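Local coordinates for protein VP5 (Halorubrum pleomorphic virus 6, PDB 6QGL) that serves as a viral envelope protein of a haloarchaeal pleomorphic virus and probably drives fusion of the viral and host membranes, at residues 41-47 with 140-144; 130-134 with 148-152; 384-390 with 422-428. All blocks are in the same frame, centred on the assembly; numbering follows the deposited sequence.

Interaction 1 (41-47 with 140-144); sequences LTPDVLR and HADVG
Leu46 presses its CD2 methyl onto one face of the His140 imidazole, a CH-pi contact between the first turn of helix 43-66 and the C-terminal end of helix 97-140 in the helical part of this envelope protein. The example illustrates how two helix ends can be joined by side-chain packing, with no hydrogen bond passing between the segments. CD2 sits 3.8 Å from the ring centroid and 26° off the normal, displaced toward the rim on the CG and CD2 side of the imidazole. The two side chains arrive from opposite directions, Leu46 reaching out with its CG anti to the backbone N (chi1 179°). At the ring edge, in its plane, lies Leu41, whose CB is 3.6 Å from His140 NE2. One leucine thus covers a face of the histidine while the other borders its rim. The same Leu46 CD2 also meets Val143 CG2 at 3.6 Å, so a single methyl fills the angle between the imidazole and the valine. Asp142 crosses the proline ring of Pro43 at about a right angle and makes only van der Waals contact there, OD2 approaching Pro43 CD to 3.3 Å, while the tertiary amide nitrogen of Pro43 has no hydrogen to offer. Arg47 adds an aliphatic contact, its CG lying 4.0 Å from Val143 CG1. In the second shell, Ala141, with positive phi, turns the chain out of helix 97-140 and brings Asp142 against Pro43. His140 ND1 takes part in a weak hydrogen bond with Thr136 O, and NE2 in another with Ala38 O. The Arg47 chain bends at chi3 and keeps its guanidinium beside 140-144, NH1 near Val143 CG2, while NH2 forms a salt bridge within its own helix, 2.7 Å from Asp44 OD1.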
ATOM      1  N   LEU A  41     -30.969  -5.114  -9.510  1.00 84.38           N
ATOM      2  CA  LEU A  41     -30.020  -6.096  -8.989  1.00 82.15           C
ATOM      3  C   LEU A  41     -30.672  -7.103  -8.058  1.00 82.01           C
ATOM      4  O   LEU A  41     -31.733  -6.836  -7.496  1.00 81.00           O
ATOM      5  CB  LEU A  41     -28.857  -5.398  -8.261  1.00 80.96           C
ATOM      6  CG  LEU A  41     -27.842  -4.608  -9.086  1.00 86.00           C
ATOM      7  CD1 LEU A  41     -26.763  -4.080  -8.197  1.00 84.85           C
ATOM      8  CD2 LEU A  41     -27.167  -5.457 -10.137  1.00 89.85           C
ATOM      9  N   THR A  42     -30.019  -8.256  -7.869  1.00 76.58           N
ATOM     10  CA  THR A  42     -30.524  -9.294  -6.983  1.00 75.36           C
ATOM     11  C   THR A  42     -29.813  -9.187  -5.613  1.00 75.78           C
ATOM     12  O   THR A  42     -28.663  -8.728  -5.566  1.00 75.41           O
ATOM     13  CB  THR A  42     -30.505 -10.680  -7.662  1.00 87.12           C
ATOM     14  OG1 THR A  42     -31.047 -11.637  -6.778  1.00 88.45           O
ATOM     15  CG2 THR A  42     -29.156 -11.164  -8.049  1.00 87.01           C
ATOM     16  N   PRO A  43     -30.498  -9.532  -4.484  1.00 69.72           N
ATOM     17  CA  PRO A  43     -29.864  -9.404  -3.161  1.00 68.04           C
ATOM     18  C   PRO A  43     -28.503 -10.070  -3.060  1.00 70.86           C
ATOM     19  O   PRO A  43     -27.601  -9.476  -2.481  1.00 69.69           O
ATOM     20  CB  PRO A  43     -30.866 -10.071  -2.213  1.00 69.98           C
ATOM     21  CG  PRO A  43     -32.144  -9.982  -2.885  1.00 74.71           C
ATOM     22  CD  PRO A  43     -31.884 -10.026  -4.349  1.00 71.12           C
ATOM     23  N   ASP A  44     -28.351 -11.280  -3.637  1.00 67.65           N
ATOM     24  CA  ASP A  44     -27.083 -12.005  -3.630  1.00 67.63           C
ATOM     25  C   ASP A  44     -26.011 -11.255  -4.410  1.00 70.39           C
ATOM     26  O   ASP A  44     -24.881 -11.154  -3.928  1.00 69.98           O
ATOM     27  CB  ASP A  44     -27.255 -13.430  -4.179  1.00 71.03           C
ATOM     28  CG  ASP A  44     -28.012 -14.390  -3.277  1.00 78.92           C
ATOM     29  OD1 ASP A  44     -28.267 -14.037  -2.108  1.00 78.22           O
ATOM     30  OD2 ASP A  44     -28.343 -15.499  -3.739  1.00 84.57           O
ATOM     31  N   VAL A  45     -26.372 -10.702  -5.594  1.00 66.28           N
ATOM     32  CA  VAL A  45     -25.438  -9.946  -6.441  1.00 65.78           C
ATOM     33  C   VAL A  45     -25.022  -8.640  -5.760  1.00 67.26           C
ATOM     34  O   VAL A  45     -23.830  -8.314  -5.773  1.00 66.60           O
ATOM     35  CB  VAL A  45     -25.943  -9.767  -7.895  1.00 70.65           C
ATOM     36  CG1 VAL A  45     -25.254  -8.606  -8.612  1.00 70.11           C
ATOM     37  CG2 VAL A  45     -25.736 -11.062  -8.676  1.00 72.35           C
ATOM     38  N   LEU A  46     -25.975  -7.930  -5.119  1.00 62.10           N
ATOM     39  CA  LEU A  46     -25.664  -6.688  -4.404  1.00 60.01           C
ATOM     40  C   LEU A  46     -24.707  -6.954  -3.242  1.00 62.51           C
ATOM     41  O   LEU A  46     -23.727  -6.224  -3.100  1.00 61.99           O
ATOM     42  CB  LEU A  46     -26.929  -5.933  -3.933  1.00 59.29           C
ATOM     43  CG  LEU A  46     -26.694  -4.617  -3.145  1.00 62.81           C
ATOM     44  CD1 LEU A  46     -25.953  -3.570  -3.975  1.00 62.99           C
ATOM     45  CD2 LEU A  46     -27.980  -4.037  -2.626  1.00 64.49           C
ATOM     46  N   ARG A  47     -24.957  -8.026  -2.457  1.00 58.41           N
ATOM     47  CA  ARG A  47     -24.107  -8.427  -1.333  1.00 57.61           C
ATOM     48  C   ARG A  47     -22.685  -8.763  -1.785  1.00 61.87           C
ATOM     49  O   ARG A  47     -21.732  -8.355  -1.119  1.00 61.17           O
ATOM     50  CB  ARG A  47     -24.723  -9.592  -0.545  1.00 57.49           C
ATOM     51  CG  ARG A  47     -25.846  -9.164   0.391  1.00 61.92           C
ATOM     52  CD  ARG A  47     -26.227 -10.263   1.364  1.00 66.37           C
ATOM     53  NE  ARG A  47     -26.956 -11.353   0.717  1.00 69.73           N
ATOM     54  CZ  ARG A  47     -28.279 -11.409   0.611  1.00 77.69           C
ATOM     55  NH1 ARG A  47     -29.036 -10.438   1.104  1.00 57.41           N
ATOM     56  NH2 ARG A  47     -28.857 -12.441   0.013  1.00 67.02           N
ATOM     57  N   HIS A 140     -32.400  -0.397  -2.355  1.00 63.13           N
ATOM     58  CA  HIS A 140     -32.723  -1.719  -2.891  1.00 63.70           C
ATOM     59  C   HIS A 140     -33.810  -2.372  -2.063  1.00 67.83           C
ATOM     60  O   HIS A 140     -34.764  -2.909  -2.633  1.00 68.84           O
ATOM     61  CB  HIS A 140     -31.471  -2.593  -3.002  1.00 64.34           C
ATOM     62  CG  HIS A 140     -30.699  -2.377  -4.268  1.00 68.30           C
ATOM     63  ND1 HIS A 140     -30.197  -1.129  -4.607  1.00 70.07           N
ATOM     64  CD2 HIS A 140     -30.346  -3.262  -5.228  1.00 70.74           C
ATOM     65  CE1 HIS A 140     -29.571  -1.292  -5.762  1.00 70.15           C
ATOM     66  NE2 HIS A 140     -29.628  -2.558  -6.172  1.00 70.88           N
ATOM     67  N   ALA A 141     -33.693  -2.267  -0.720  1.00 63.57           N
ATOM     68  CA  ALA A 141     -34.644  -2.762   0.279  1.00 63.67           C
ATOM     69  C   ALA A 141     -34.728  -4.294   0.372  1.00 67.62           C
ATOM     70  O   ALA A 141     -35.537  -4.828   1.139  1.00 67.77           O
ATOM     71  CB  ALA A 141     -36.014  -2.150   0.053  1.00 65.15           C
ATOM     72  N   ASP A 142     -33.857  -4.988  -0.371  1.00 63.72           N
ATOM     73  CA  ASP A 142     -33.747  -6.447  -0.387  1.00 63.60           C
ATOM     74  C   ASP A 142     -32.535  -6.907   0.451  1.00 65.84           C
ATOM     75  O   ASP A 142     -32.349  -8.107   0.667  1.00 65.69           O
ATOM     76  CB  ASP A 142     -33.660  -6.957  -1.840  1.00 66.12           C
ATOM     77  CG  ASP A 142     -32.500  -6.428  -2.670  1.00 79.79           C
ATOM     78  OD1 ASP A 142     -31.720  -5.599  -2.152  1.00 80.36           O
ATOM     79  OD2 ASP A 142     -32.374  -6.839  -3.839  1.00 88.15           O
ATOM     80  N   VAL A 143     -31.708  -5.940   0.911  1.00 60.95           N
ATOM     81  CA  VAL A 143     -30.510  -6.171   1.734  1.00 60.12           C
ATOM     82  C   VAL A 143     -30.640  -5.337   3.013  1.00 63.45           C
ATOM     83  O   VAL A 143     -31.052  -4.178   2.950  1.00 63.18           O
ATOM     84  CB  VAL A 143     -29.198  -5.852   0.953  1.00 63.34           C
ATOM     85  CG1 VAL A 143     -27.957  -6.122   1.799  1.00 62.85           C
ATOM     86  CG2 VAL A 143     -29.122  -6.642  -0.347  1.00 63.77           C
ATOM     87  N   GLY A 144     -30.319  -5.940   4.153  1.00 59.65           N
ATOM     88  CA  GLY A 144     -30.380  -5.253   5.435  1.00 59.22           C
ATOM     89  C   GLY A 144     -29.161  -4.389   5.685  1.00 61.83           C
ATOM     90  O   GLY A 144     -28.077  -4.674   5.162  1.00 60.99           O
TER

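Interaction 2 (130-134 with 148-152); sequences LEAMT and ITDFG
The Phe151 ring receives Leu130 at its edge, where CD2 comes to 4.3 Å from Phe151 CZ, and Thr149 CB also lies at the edge, in the plane of the ring. Beyond the two segments the ring stacks with His188 and meets Phe186, both on strand 180-189. The other Leu130 branch, CD1, lies 3.4 Å from the carbonyl O of Ile148, an oxygen that accepts a hydrogen bond from Asn219. This is a buried contact between the long helix 97-140 and the loop that follows the short helix 145-148, where the chain leaves nearly at a right angle to the long helix on its way to strand 166-174. Ile148 crosses Met133 at about a right angle, its CD1 3.8 Å from Met133 SD, and Leu50 of helix 43-66 touches both side chains. Thr149 turns its methyl to the helix: CG2 rests 3.4 Å from Thr134 OG1, while its hydroxyl, held between the backbone N and the carbonyl carbon (chi1 59°), is hydrogen-bonded to the Leu145 carbonyl. Thr134 OG1 in turn donates to Leu130 O at 2.7 Å, from above the carbonyl plane, and that oxygen also accepts from Thr134 N.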
ATOM      1  N   LEU A 130     -18.734   4.310   2.034  1.00 49.49           N
ATOM      2  CA  LEU A 130     -19.605   3.589   2.966  1.00 49.47           C
ATOM      3  C   LEU A 130     -21.007   4.193   2.960  1.00 54.75           C
ATOM      4  O   LEU A 130     -21.976   3.441   2.885  1.00 55.10           O
ATOM      5  CB  LEU A 130     -19.023   3.530   4.394  1.00 49.18           C
ATOM      6  CG  LEU A 130     -19.884   2.833   5.472  1.00 54.01           C
ATOM      7  CD1 LEU A 130     -20.208   1.387   5.103  1.00 54.46           C
ATOM      8  CD2 LEU A 130     -19.218   2.882   6.815  1.00 56.23           C
ATOM      9  N   GLU A 131     -21.105   5.540   2.968  1.00 51.65           N
ATOM     10  CA  GLU A 131     -22.379   6.253   2.903  1.00 52.26           C
ATOM     11  C   GLU A 131     -23.112   5.950   1.595  1.00 56.75           C
ATOM     12  O   GLU A 131     -24.318   5.696   1.626  1.00 57.17           O
ATOM     13  CB  GLU A 131     -22.173   7.768   3.078  1.00 54.08           C
ATOM     14  CG  GLU A 131     -23.469   8.573   3.146  1.00 66.36           C
ATOM     15  CD  GLU A 131     -24.415   8.256   4.292  1.00 86.24           C
ATOM     16  OE1 GLU A 131     -23.985   7.595   5.263  1.00 89.80           O
ATOM     17  OE2 GLU A 131     -25.592   8.676   4.223  1.00 74.04           O
ATOM     18  N   ALA A 132     -22.381   5.954   0.459  1.00 53.22           N
ATOM     19  CA  ALA A 132     -22.943   5.656  -0.863  1.00 53.59           C
ATOM     20  C   ALA A 132     -23.451   4.212  -0.920  1.00 56.95           C
ATOM     21  O   ALA A 132     -24.502   3.960  -1.512  1.00 57.29           O
ATOM     22  CB  ALA A 132     -21.909   5.900  -1.951  1.00 54.64           C
ATOM     23  N   MET A 133     -22.716   3.277  -0.276  1.00 52.40           N
ATOM     24  CA  MET A 133     -23.071   1.857  -0.185  1.00 52.03           C
ATOM     25  C   MET A 133     -24.303   1.692   0.706  1.00 55.06           C
ATOM     26  O   MET A 133     -25.204   0.928   0.363  1.00 54.71           O
ATOM     27  CB  MET A 133     -21.891   1.026   0.343  1.00 54.00           C
ATOM     28  CG  MET A 133     -20.738   0.918  -0.637  1.00 57.87           C
ATOM     29  SD  MET A 133     -19.564  -0.405  -0.249  1.00 62.09           S
ATOM     30  CE  MET A 133     -18.634   0.345   1.071  1.00 57.84           C
ATOM     31  N   THR A 134     -24.358   2.451   1.825  1.00 51.15           N
ATOM     32  CA  THR A 134     -25.477   2.467   2.772  1.00 50.87           C
ATOM     33  C   THR A 134     -26.744   2.955   2.063  1.00 55.18           C
ATOM     34  O   THR A 134     -27.785   2.305   2.177  1.00 54.74           O
ATOM     35  CB  THR A 134     -25.123   3.302   4.012  1.00 54.78           C
ATOM     36  OG1 THR A 134     -23.949   2.761   4.612  1.00 52.39           O
ATOM     37  CG2 THR A 134     -26.243   3.336   5.042  1.00 52.60           C
ATOM     38  N   ILE A 148     -24.000  -4.024   5.578  1.00 55.16           N
ATOM     39  CA  ILE A 148     -23.048  -2.979   5.190  1.00 53.99           C
ATOM     40  C   ILE A 148     -22.549  -2.107   6.373  1.00 57.62           C
ATOM     41  O   ILE A 148     -21.429  -1.597   6.310  1.00 56.76           O
ATOM     42  CB  ILE A 148     -23.656  -2.134   4.023  1.00 56.70           C
ATOM     43  CG1 ILE A 148     -22.583  -1.305   3.273  1.00 56.47           C
ATOM     44  CG2 ILE A 148     -24.846  -1.264   4.461  1.00 57.54           C
ATOM     45  CD1 ILE A 148     -21.522  -2.119   2.516  1.00 61.84           C
ATOM     46  N   THR A 149     -23.366  -1.919   7.421  1.00 54.56           N
ATOM     47  CA  THR A 149     -22.956  -1.135   8.587  1.00 54.15           C
ATOM     48  C   THR A 149     -23.093  -1.986   9.843  1.00 59.78           C
ATOM     49  O   THR A 149     -24.166  -2.028  10.451  1.00 60.33           O
ATOM     50  CB  THR A 149     -23.694   0.216   8.681  1.00 58.05           C
ATOM     51  OG1 THR A 149     -25.100  -0.006   8.768  1.00 57.69           O
ATOM     52  CG2 THR A 149     -23.362   1.169   7.541  1.00 54.49           C
ATOM     53  N   ASP A 150     -22.017  -2.702  10.203  1.00 57.06           N
ATOM     54  CA  ASP A 150     -21.977  -3.533  11.408  1.00 58.30           C
ATOM     55  C   ASP A 150     -20.851  -3.047  12.307  1.00 62.42           C
ATOM     56  O   ASP A 150     -19.673  -3.225  11.987  1.00 61.91           O
ATOM     57  CB  ASP A 150     -21.835  -5.034  11.079  1.00 60.91           C
ATOM     58  CG  ASP A 150     -21.832  -5.970  12.283  1.00 72.02           C
ATOM     59  OD1 ASP A 150     -21.988  -5.480  13.428  1.00 73.10           O
ATOM     60  OD2 ASP A 150     -21.678  -7.191  12.081  1.00 78.46           O
ATOM     61  N   PHE A 151     -21.225  -2.420  13.427  1.00 59.58           N
ATOM     62  CA  PHE A 151     -20.275  -1.872  14.391  1.00 59.82           C
ATOM     63  C   PHE A 151     -20.251  -2.699  15.676  1.00 66.36           C
ATOM     64  O   PHE A 151     -19.596  -2.317  16.642  1.00 67.22           O
ATOM     65  CB  PHE A 151     -20.538  -0.364  14.619  1.00 60.88           C
ATOM     66  CG  PHE A 151     -20.264   0.433  13.356  1.00 60.71           C
ATOM     67  CD1 PHE A 151     -21.182   0.446  12.309  1.00 63.19           C
ATOM     68  CD2 PHE A 151     -19.039   1.058  13.160  1.00 62.14           C
ATOM     69  CE1 PHE A 151     -20.906   1.122  11.118  1.00 62.78           C
ATOM     70  CE2 PHE A 151     -18.762   1.733  11.968  1.00 63.60           C
ATOM     71  CZ  PHE A 151     -19.693   1.748  10.951  1.00 61.18           C
ATOM     72  N   GLY A 152     -20.926  -3.847  15.650  1.00 63.96           N
ATOM     73  CA  GLY A 152     -20.978  -4.767  16.780  1.00 65.96           C
ATOM     74  C   GLY A 152     -22.377  -5.231  17.117  1.00 71.41           C
ATOM     75  O   GLY A 152     -22.599  -6.428  17.316  1.00 72.92           O
TER

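Interaction 3 (384-390 with 422-428); sequences IEVTTVE and TNVDSAR
Glu385 and Arg428 face each other as an antiparallel hydrogen-bonded pair, each backbone N-H bound to the other's carbonyl, with Glu385 N 2.8 Å from Arg428 O. Their side chains run side by side in the same direction. Glu385 OE2 takes both Arg428 NE and NH1 in a salt bridge, but each bond is weak at 3.2 Å, and the carboxylate and guanidinium planes are 40° apart. Arg428 has a further salt bridge, through NH2, to Glu357. Two residues on, Thr387 N donates to Ser426 O at 2.9 Å. Thr387 O is gripped by two donors, Asp425 N at 2.8 Å and, weakly, Ser426 N. The hydroxyl of Thr387 is bonded to that of Thr393 on the adjoining strand. Past this point Val389 N is satisfied by Asn423 O at 2.8 Å. Apolar packing accompanies these bonds: Val386 CG1 meets Val424 CG2 at 3.8 Å, the two side chains crossing at about a right angle. Thr388 and Thr422 are in van der Waals contact, with Thr388 CB 3.6 Å from Thr422 CG2. Because one extra residue is accommodated in 422-428, Thr387 is faced by both Asp425 and Ser426 and the pairing shifts by one: a classic beta bulge in an antiparallel sheet.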
ATOM      1  N   ILE A 384      -4.785 -21.269 -14.757  1.00 74.52           N
ATOM      2  CA  ILE A 384      -4.320 -22.621 -14.445  1.00 73.08           C
ATOM      3  C   ILE A 384      -4.201 -23.368 -15.765  1.00 74.38           C
ATOM      4  O   ILE A 384      -5.202 -23.558 -16.462  1.00 73.83           O
ATOM      5  CB  ILE A 384      -5.197 -23.369 -13.395  1.00 76.70           C
ATOM      6  CG1 ILE A 384      -5.289 -22.571 -12.075  1.00 78.12           C
ATOM      7  CG2 ILE A 384      -4.652 -24.789 -13.136  1.00 76.99           C
ATOM      8  CD1 ILE A 384      -6.477 -22.902 -11.204  1.00 85.54           C
ATOM      9  N   GLU A 385      -2.961 -23.731 -16.127  1.00 69.22           N
ATOM     10  CA  GLU A 385      -2.639 -24.468 -17.346  1.00 67.75           C
ATOM     11  C   GLU A 385      -2.674 -25.954 -17.011  1.00 69.74           C
ATOM     12  O   GLU A 385      -1.765 -26.467 -16.355  1.00 69.62           O
ATOM     13  CB  GLU A 385      -1.269 -24.049 -17.914  1.00 69.20           C
ATOM     14  CG  GLU A 385      -1.216 -22.617 -18.424  1.00 79.62           C
ATOM     15  CD  GLU A 385      -0.006 -22.287 -19.275  1.00100.84           C
ATOM     16  OE1 GLU A 385      -0.199 -21.877 -20.443  1.00 95.98           O
ATOM     17  OE2 GLU A 385       1.135 -22.435 -18.780  1.00 95.03           O
ATOM     18  N   VAL A 386      -3.764 -26.623 -17.410  1.00 64.66           N
ATOM     19  CA  VAL A 386      -4.002 -28.041 -17.140  1.00 63.57           C
ATOM     20  C   VAL A 386      -3.527 -28.885 -18.321  1.00 65.56           C
ATOM     21  O   VAL A 386      -3.998 -28.692 -19.442  1.00 64.62           O
ATOM     22  CB  VAL A 386      -5.494 -28.317 -16.792  1.00 67.54           C
ATOM     23  CG1 VAL A 386      -5.718 -29.779 -16.413  1.00 67.19           C
ATOM     24  CG2 VAL A 386      -5.986 -27.393 -15.681  1.00 68.32           C
ATOM     25  N   THR A 387      -2.601 -29.823 -18.059  1.00 61.41           N
ATOM     26  CA  THR A 387      -2.076 -30.742 -19.064  1.00 60.51           C
ATOM     27  C   THR A 387      -2.644 -32.127 -18.792  1.00 64.00           C
ATOM     28  O   THR A 387      -2.472 -32.655 -17.692  1.00 64.12           O
ATOM     29  CB  THR A 387      -0.538 -30.697 -19.112  1.00 67.47           C
ATOM     30  OG1 THR A 387      -0.127 -29.385 -19.503  1.00 68.00           O
ATOM     31  CG2 THR A 387       0.054 -31.725 -20.077  1.00 64.40           C
ATOM     32  N   THR A 388      -3.334 -32.704 -19.785  1.00 59.86           N
ATOM     33  CA  THR A 388      -3.943 -34.030 -19.662  1.00 59.45           C
ATOM     34  C   THR A 388      -2.932 -35.132 -19.983  1.00 63.98           C
ATOM     35  O   THR A 388      -1.843 -34.848 -20.487  1.00 63.89           O
ATOM     36  CB  THR A 388      -5.241 -34.147 -20.490  1.00 64.53           C
ATOM     37  OG1 THR A 388      -4.939 -34.242 -21.882  1.00 62.74           O
ATOM     38  CG2 THR A 388      -6.230 -33.018 -20.220  1.00 62.45           C
ATOM     39  N   VAL A 389      -3.310 -36.390 -19.703  1.00 60.95           N
ATOM     40  CA  VAL A 389      -2.523 -37.605 -19.930  1.00 61.07           C
ATOM     41  C   VAL A 389      -2.327 -37.845 -21.458  1.00 64.33           C
ATOM     42  O   VAL A 389      -1.350 -38.482 -21.858  1.00 64.28           O
ATOM     43  CB  VAL A 389      -3.141 -38.805 -19.138  1.00 65.28           C
ATOM     44  CG1 VAL A 389      -2.598 -40.154 -19.591  1.00 65.24           C
ATOM     45  CG2 VAL A 389      -2.911 -38.641 -17.639  1.00 66.39           C
ATOM     46  N   GLU A 390      -3.201 -37.245 -22.299  1.00 60.36           N
ATOM     47  CA  GLU A 390      -3.149 -37.319 -23.765  1.00 59.64           C
ATOM     48  C   GLU A 390      -2.269 -36.211 -24.379  1.00 64.65           C
ATOM     49  O   GLU A 390      -2.308 -35.997 -25.592  1.00 64.38           O
ATOM     50  CB  GLU A 390      -4.572 -37.275 -24.356  1.00 60.16           C
ATOM     51  CG  GLU A 390      -5.400 -38.521 -24.085  1.00 70.28           C
ATOM     52  CD  GLU A 390      -4.850 -39.822 -24.636  1.00 90.79           C
ATOM     53  OE1 GLU A 390      -4.413 -39.843 -25.810  1.00 86.06           O
ATOM     54  OE2 GLU A 390      -4.856 -40.826 -23.887  1.00 85.34           O
ATOM     55  N   THR A 422     -10.408 -38.119 -19.880  1.00 50.12           N
ATOM     56  CA  THR A 422      -8.974 -38.340 -19.663  1.00 49.72           C
ATOM     57  C   THR A 422      -8.621 -38.080 -18.185  1.00 55.58           C
ATOM     58  O   THR A 422      -9.529 -37.926 -17.360  1.00 55.81           O
ATOM     59  CB  THR A 422      -8.139 -37.494 -20.677  1.00 54.12           C
ATOM     60  OG1 THR A 422      -6.762 -37.872 -20.625  1.00 54.35           O
ATOM     61  CG2 THR A 422      -8.290 -35.996 -20.467  1.00 52.35           C
ATOM     62  N   ASN A 423      -7.310 -38.056 -17.856  1.00 53.19           N
ATOM     63  CA  ASN A 423      -6.806 -37.790 -16.509  1.00 54.69           C
ATOM     64  C   ASN A 423      -5.772 -36.678 -16.562  1.00 59.45           C
ATOM     65  O   ASN A 423      -5.056 -36.568 -17.548  1.00 58.14           O
ATOM     66  CB  ASN A 423      -6.234 -39.057 -15.855  1.00 55.82           C
ATOM     67  CG  ASN A 423      -7.248 -40.157 -15.667  1.00 75.34           C
ATOM     68  OD1 ASN A 423      -7.745 -40.398 -14.564  1.00 71.72           O
ATOM     69  ND2 ASN A 423      -7.580 -40.851 -16.742  1.00 65.05           N
ATOM     70  N   VAL A 424      -5.741 -35.813 -15.546  1.00 57.92           N
ATOM     71  CA  VAL A 424      -4.791 -34.703 -15.448  1.00 58.30           C
ATOM     72  C   VAL A 424      -3.395 -35.292 -15.191  1.00 64.15           C
ATOM     73  O   VAL A 424      -3.225 -36.102 -14.278  1.00 64.65           O
ATOM     74  CB  VAL A 424      -5.211 -33.667 -14.358  1.00 63.05           C
ATOM     75  CG1 VAL A 424      -4.181 -32.549 -14.216  1.00 63.02           C
ATOM     76  CG2 VAL A 424      -6.589 -33.081 -14.651  1.00 62.69           C
ATOM     77  N   ASP A 425      -2.419 -34.918 -16.031  1.00 61.70           N
ATOM     78  CA  ASP A 425      -1.025 -35.349 -15.912  1.00 62.93           C
ATOM     79  C   ASP A 425      -0.320 -34.439 -14.900  1.00 69.32           C
ATOM     80  O   ASP A 425       0.361 -34.923 -13.994  1.00 70.18           O
ATOM     81  CB  ASP A 425      -0.324 -35.281 -17.284  1.00 64.13           C
ATOM     82  CG  ASP A 425       1.079 -35.859 -17.293  1.00 75.06           C
ATOM     83  OD1 ASP A 425       1.210 -37.101 -17.234  1.00 75.91           O
ATOM     84  OD2 ASP A 425       2.044 -35.069 -17.373  1.00 81.79           O
ATOM     85  N   SER A 426      -0.508 -33.117 -15.063  1.00 66.45           N
ATOM     86  CA  SER A 426       0.046 -32.053 -14.230  1.00 67.51           C
ATOM     87  C   SER A 426      -0.704 -30.752 -14.504  1.00 72.38           C
ATOM     88  O   SER A 426      -1.389 -30.633 -15.525  1.00 70.96           O
ATOM     89  CB  SER A 426       1.536 -31.863 -14.516  1.00 71.26           C
ATOM     90  OG  SER A 426       1.787 -31.644 -15.896  1.00 78.41           O
ATOM     91  N   ALA A 427      -0.576 -29.780 -13.584  1.00 70.86           N
ATOM     92  CA  ALA A 427      -1.180 -28.453 -13.693  1.00 70.94           C
ATOM     93  C   ALA A 427      -0.273 -27.417 -13.053  1.00 76.85           C
ATOM     94  O   ALA A 427       0.360 -27.694 -12.032  1.00 77.48           O
ATOM     95  CB  ALA A 427      -2.550 -28.431 -13.031  1.00 71.98           C
ATOM     96  N   ARG A 428      -0.195 -26.231 -13.663  1.00 74.08           N
ATOM     97  CA  ARG A 428       0.607 -25.117 -13.159  1.00 74.80           C
ATOM     98  C   ARG A 428      -0.113 -23.793 -13.374  1.00 79.82           C
ATOM     99  O   ARG A 428      -0.861 -23.660 -14.342  1.00 78.90           O
ATOM    100  CB  ARG A 428       2.023 -25.102 -13.783  1.00 74.51           C
ATOM    101  CG  ARG A 428       2.094 -24.763 -15.273  1.00 82.59           C
ATOM    102  CD  ARG A 428       3.487 -24.315 -15.664  1.00 91.54           C
ATOM    103  NE  ARG A 428       3.522 -23.739 -17.007  1.00 98.17           N
ATOM    104  CZ  ARG A 428       4.375 -22.798 -17.398  1.00111.15           C
ATOM    105  NH1 ARG A 428       4.329 -22.324 -18.635  1.00 96.61           N
ATOM    106  NH2 ARG A 428       5.257 -22.297 -16.543  1.00 99.22           N
TER

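Overall arrangement
Interactions 1 and 2 both belong to the helical N-terminal part of the envelope protein and share helix 97-140. Their centres are 14 Å apart, and their segments alternate along the chain: 41-47, 130-134, 140-144, then 148-152. Interaction 1 joins the end of that helix to the start of helix 43-66, while interaction 2 secures the chain as it heads toward the strands. Interaction 3 follows later in sequence, between strands 382-388 and 422-431 of a separate antiparallel sheet, its centre 39 Å from that of interaction 1 and 44 Å from that of interaction 2. The arrangement is consistent with a fusion protein built from a helix-rich part and separate beta regions.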